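Side-chain contacts in globin protein (Ramazzottius varieornatus, PDB 5ZIQ), which binds heme b with two axial histidines as a hexacoordinated globin, and may bind or carry oxygen as globins generally do: residues 132-135 against 136-140; 48-51 against 52-55. All blocks are in the same frame, centred on the assembly; numbering follows the deposited sequence.

How the contacts relate
Each contact is a local one along a helix, and the two helices are neighbours in the globin: contact 2 comes earlier in the chain, on helix 42-56, and contact 1 follows on helix 127-142. Their centres lie about 10 Å apart, and they touch directly. Cys133, a small residue at the interface, brings CB to 3.4 Å from Met49 O, while Leu134 CB rests 3.7 Å from Met49 CE. Nearer the surface, the end of the Lys52 chain passes over one face of the Phe136 ring in a cation-pi contact, opposite Thr140 OG1. Contact 2 borders the heme, the Leu53 side chain about 4 Å from it; the Cys133 side chain is about 7 Å from the heme.

Contact 1. Residues 132-135 against 136-140; sequences KCLV and FALQT
Leu134 and Leu138, one helical turn apart, meet through their branched ends, Leu134 CG lying 4.0 Å from Leu138 CD1. The two chains slant across each other. Leu138 carries its CG beside its own backbone N (chi1 -73°), which leans the side chain back over the preceding turn, and CG comes 3.4 Å from Leu134 O. Nearer the surface, Gln139 crosses Val135 at a slant, its amide carbon CD nearest the valine at 4.1 Å from CG1, while Gln139 CG rests 3.2 Å from Val135 O. The polar amide at the end of the chain suits an exposed flank.

Four backbone bonds of the i to i+4 kind hold the turn. Those from Leu138 N to Leu134 O and from Gln139 N to Val135 O are the straighter ones, with N-H...O angles of 168° and 171°.

A side-chain bond adds to this pattern: Thr140 OG1 donates to Phe136 O at 2.7 Å, while Thr140 N reaches the same oxygen from the other face of the carbonyl plane. Two donors therefore grip one acceptor. The hydroxyl also sits over the centre of the Phe136 ring, with OG1 3.4 Å above its plane.

Helix 127-142 has distinct sides. Leu134 and Leu138, large and apolar, face Phe38 of helix 25-38 and Ile158 of helix 148-170, and Tyr146 lies over Val135 and Gln139. Cys133 and Ala137, both small, allow helix 42-56 to come close, with Leu53 and Glu48 against them.

Contact 2. Residues 48-51 against 52-55; sequences EMLL and KLFI
Phe54 lays one face of its ring over the carbonyl of Leu50, whose oxygen stands 3.2 Å above the ring plane, displaced toward the rim. The same oxygen accepts the backbone N-H of Phe54 at 3.1 Å. With CG beside its own backbone N (chi1 -58°), the ring folds back along the helix, and its CZ comes 4.3 Å from Leu50 CB. Leu50 also meets Leu53, loosely, CD2 to CD2 at 4.4 Å. Further round, Ile55 brings CG1 to 3.5 Å from Leu51 O, to which its N-H bonds at a bent angle of 139°.

This turn of helix 42-56 belongs to the all-helical globin fold, in which the heme lies in a pocket between helices. Leu53 lines that pocket and touches the porphyrin, while Leu50 reaches within about 4 Å of the side chain of His88, an axial ligand of the iron; branched apolar side chains suit both places.

Outward from these, Leu50 and Leu51 pack on Phe81 of helix 79-97, and Phe54 on Phe67. Met49 rests on Ile89 of helix 79-97, and on the flank next to helix 127-142 Glu48 lies against Thr141.

Contact 1. Residues 132-135 against 136-140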
loop_
_atom_site.group_PDB
_atom_site.type_symbol
_atom_site.label_atom_id
_atom_site.label_comp_id
_atom_site.label_asym_id
_atom_site.label_seq_id
_atom_site.Cartn_x
_atom_site.Cartn_y
_atom_site.Cartn_z
ATOM N N LYS A 132 2.206 -7.623 2.060
ATOM C CA LYS A 132 1.954 -8.832 1.271
ATOM C C LYS A 132 0.815 -8.598 0.298
ATOM O O LYS A 132 0.824 -9.140 -0.784
ATOM C CB LYS A 132 1.608 -10.044 2.167
ATOM C CG LYS A 132 2.807 -10.854 2.664
ATOM C CD LYS A 132 2.438 -11.817 3.792
ATOM C CE LYS A 132 2.147 -13.224 3.285
ATOM N NZ LYS A 132 2.460 -14.248 4.296
ATOM N N CYS A 133 -0.160 -7.790 0.701
ATOM C CA CYS A 133 -1.323 -7.492 -0.148
ATOM C C CYS A 133 -0.952 -6.623 -1.333
ATOM O O CYS A 133 -1.394 -6.889 -2.450
ATOM C CB CYS A 133 -2.443 -6.856 0.661
ATOM S SG CYS A 133 -2.997 -7.945 1.982
ATOM N N LEU A 134 -0.127 -5.597 -1.091
ATOM C CA LEU A 134 0.412 -4.797 -2.184
ATOM C C LEU A 134 1.281 -5.642 -3.100
ATOM O O LEU A 134 1.138 -5.564 -4.313
ATOM C CB LEU A 134 1.190 -3.578 -1.667
ATOM C CG LEU A 134 1.795 -2.700 -2.767
ATOM C CD1 LEU A 134 0.772 -2.190 -3.787
ATOM C CD2 LEU A 134 2.518 -1.535 -2.096
ATOM N N VAL A 135 2.162 -6.460 -2.521
ATOM C CA VAL A 135 2.964 -7.395 -3.337
ATOM C C VAL A 135 2.080 -8.299 -4.212
ATOM O O VAL A 135 2.347 -8.476 -5.402
ATOM C CB VAL A 135 3.932 -8.211 -2.451
ATOM C CG1 VAL A 135 4.531 -9.390 -3.202
ATOM C CG2 VAL A 135 5.017 -7.293 -1.910
ATOM N N PHE A 136 1.022 -8.847 -3.623
ATOM C CA PHE A 136 0.065 -9.662 -4.378
ATOM C C PHE A 136 -0.505 -8.906 -5.571
ATOM O O PHE A 136 -0.564 -9.438 -6.680
ATOM C CB PHE A 136 -1.065 -10.177 -3.490
ATOM C CG PHE A 136 -2.102 -10.960 -4.243
ATOM C CD1 PHE A 136 -1.816 -12.241 -4.725
ATOM C CD2 PHE A 136 -3.355 -10.408 -4.498
ATOM C CE1 PHE A 136 -2.774 -12.961 -5.419
ATOM C CE2 PHE A 136 -4.322 -11.125 -5.200
ATOM C CZ PHE A 136 -4.021 -12.397 -5.667
ATOM N N ALA A 137 -0.946 -7.671 -5.335
ATOM C CA ALA A 137 -1.513 -6.875 -6.418
ATOM C C ALA A 137 -0.468 -6.575 -7.485
ATOM O O ALA A 137 -0.767 -6.632 -8.675
ATOM C CB ALA A 137 -2.137 -5.596 -5.888
ATOM N N LEU A 138 0.748 -6.244 -7.052
ATOM C CA LEU A 138 1.867 -6.035 -7.987
ATOM C C LEU A 138 2.155 -7.277 -8.838
ATOM O O LEU A 138 2.234 -7.177 -10.049
ATOM C CB LEU A 138 3.123 -5.581 -7.238
ATOM C CG LEU A 138 3.100 -4.139 -6.719
ATOM C CD1 LEU A 138 4.175 -3.973 -5.653
ATOM C CD2 LEU A 138 3.285 -3.135 -7.862
ATOM N N GLN A 139 2.295 -8.439 -8.196
ATOM C CA GLN A 139 2.565 -9.705 -8.920
ATOM C C GLN A 139 1.479 -9.987 -9.931
ATOM O O GLN A 139 1.757 -10.306 -11.083
ATOM C CB GLN A 139 2.561 -10.886 -7.967
ATOM C CG GLN A 139 3.695 -10.941 -6.994
ATOM C CD GLN A 139 3.627 -12.161 -6.091
ATOM O OE1 GLN A 139 2.560 -12.527 -5.568
ATOM N NE2 GLN A 139 4.767 -12.793 -5.897
ATOM N N THR A 140 0.237 -9.899 -9.473
ATOM C CA THR A 140 -0.919 -10.288 -10.284
ATOM C C THR A 140 -1.082 -9.352 -11.478
ATOM O O THR A 140 -1.349 -9.791 -12.601
ATOM C CB THR A 140 -2.209 -10.322 -9.437
ATOM O OG1 THR A 140 -1.982 -11.113 -8.267
ATOM C CG2 THR A 140 -3.378 -10.926 -10.209
#

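Contact 2. Residues 48-51 against 52-55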
loop_
_atom_site.group_PDB
_atom_site.type_symbol
_atom_site.label_atom_id
_atom_site.label_comp_id
_atom_site.label_asym_id
_atom_site.label_seq_id
_atom_site.Cartn_x
_atom_site.Cartn_y
_atom_site.Cartn_z
ATOM N N GLU A 48 -8.200 -5.122 -4.995
ATOM C CA GLU A 48 -7.454 -6.386 -4.930
ATOM C C GLU A 48 -6.726 -6.517 -3.593
ATOM O O GLU A 48 -6.782 -7.564 -2.948
ATOM C CB GLU A 48 -6.449 -6.484 -6.084
ATOM C CG GLU A 48 -7.046 -6.784 -7.446
ATOM C CD GLU A 48 -5.988 -6.943 -8.525
ATOM O OE1 GLU A 48 -6.311 -7.479 -9.605
ATOM O OE2 GLU A 48 -4.828 -6.532 -8.299
ATOM N N MET A 49 -6.086 -5.431 -3.165
ATOM C CA MET A 49 -5.321 -5.434 -1.903
ATOM C C MET A 49 -6.189 -5.753 -0.717
ATOM O O MET A 49 -5.807 -6.611 0.102
ATOM C CB MET A 49 -4.639 -4.109 -1.674
ATOM C CG MET A 49 -3.585 -3.837 -2.721
ATOM S SD MET A 49 -2.955 -2.169 -2.600
ATOM C CE MET A 49 -2.262 -2.368 -0.967
ATOM N N LEU A 50 -7.319 -5.047 -0.596
ATOM C CA LEU A 50 -8.202 -5.264 0.558
ATOM C C LEU A 50 -8.823 -6.647 0.562
ATOM O O LEU A 50 -8.880 -7.278 1.607
ATOM C CB LEU A 50 -9.288 -4.193 0.688
ATOM C CG LEU A 50 -8.808 -2.781 1.085
ATOM C CD1 LEU A 50 -10.012 -1.868 1.243
ATOM C CD2 LEU A 50 -7.951 -2.721 2.342
ATOM N N LEU A 51 -9.259 -7.129 -0.603
ATOM C CA LEU A 51 -9.787 -8.491 -0.699
ATOM C C LEU A 51 -8.726 -9.515 -0.300
ATOM O O LEU A 51 -9.051 -10.485 0.400
ATOM C CB LEU A 51 -10.378 -8.784 -2.084
ATOM C CG LEU A 51 -11.583 -7.912 -2.443
ATOM C CD1 LEU A 51 -12.016 -8.168 -3.872
ATOM C CD2 LEU A 51 -12.758 -8.032 -1.456
ATOM N N LYS A 52 -7.465 -9.280 -0.674
ATOM C CA LYS A 52 -6.381 -10.181 -0.271
ATOM C C LYS A 52 -6.157 -10.113 1.243
ATOM O O LYS A 52 -5.974 -11.151 1.899
ATOM C CB LYS A 52 -5.093 -9.915 -1.049
ATOM C CG LYS A 52 -3.974 -10.916 -0.796
ATOM C CD LYS A 52 -4.325 -12.308 -1.303
ATOM C CE LYS A 52 -3.066 -13.128 -1.463
ATOM N NZ LYS A 52 -3.375 -14.516 -1.892
ATOM N N LEU A 53 -6.206 -8.901 1.803
ATOM C CA LEU A 53 -6.067 -8.761 3.263
ATOM C C LEU A 53 -7.081 -9.617 4.009
ATOM O O LEU A 53 -6.753 -10.289 5.000
ATOM C CB LEU A 53 -6.224 -7.300 3.680
ATOM C CG LEU A 53 -6.044 -6.982 5.169
ATOM C CD1 LEU A 53 -4.609 -7.187 5.656
ATOM C CD2 LEU A 53 -6.498 -5.554 5.436
ATOM N N PHE A 54 -8.313 -9.603 3.509
ATOM C CA PHE A 54 -9.407 -10.295 4.168
ATOM C C PHE A 54 -9.260 -11.811 4.040
ATOM O O PHE A 54 -9.759 -12.534 4.900
ATOM C CB PHE A 54 -10.776 -9.826 3.654
ATOM C CG PHE A 54 -11.039 -8.344 3.811
ATOM C CD1 PHE A 54 -10.370 -7.561 4.763
ATOM C CD2 PHE A 54 -11.993 -7.723 2.995
ATOM C CE1 PHE A 54 -10.638 -6.195 4.877
ATOM C CE2 PHE A 54 -12.278 -6.374 3.124
ATOM C CZ PHE A 54 -11.594 -5.599 4.060
ATOM N N ILE A 55 -8.568 -12.278 2.991
ATOM C CA ILE A 55 -8.265 -13.715 2.808
ATOM C C ILE A 55 -7.188 -14.127 3.810
ATOM O O ILE A 55 -7.334 -15.126 4.520
ATOM C CB ILE A 55 -7.807 -14.056 1.359
ATOM C CG1 ILE A 55 -8.971 -13.944 0.367
ATOM C CG2 ILE A 55 -7.221 -15.469 1.269
ATOM C CD1 ILE A 55 -8.529 -13.704 -1.067
#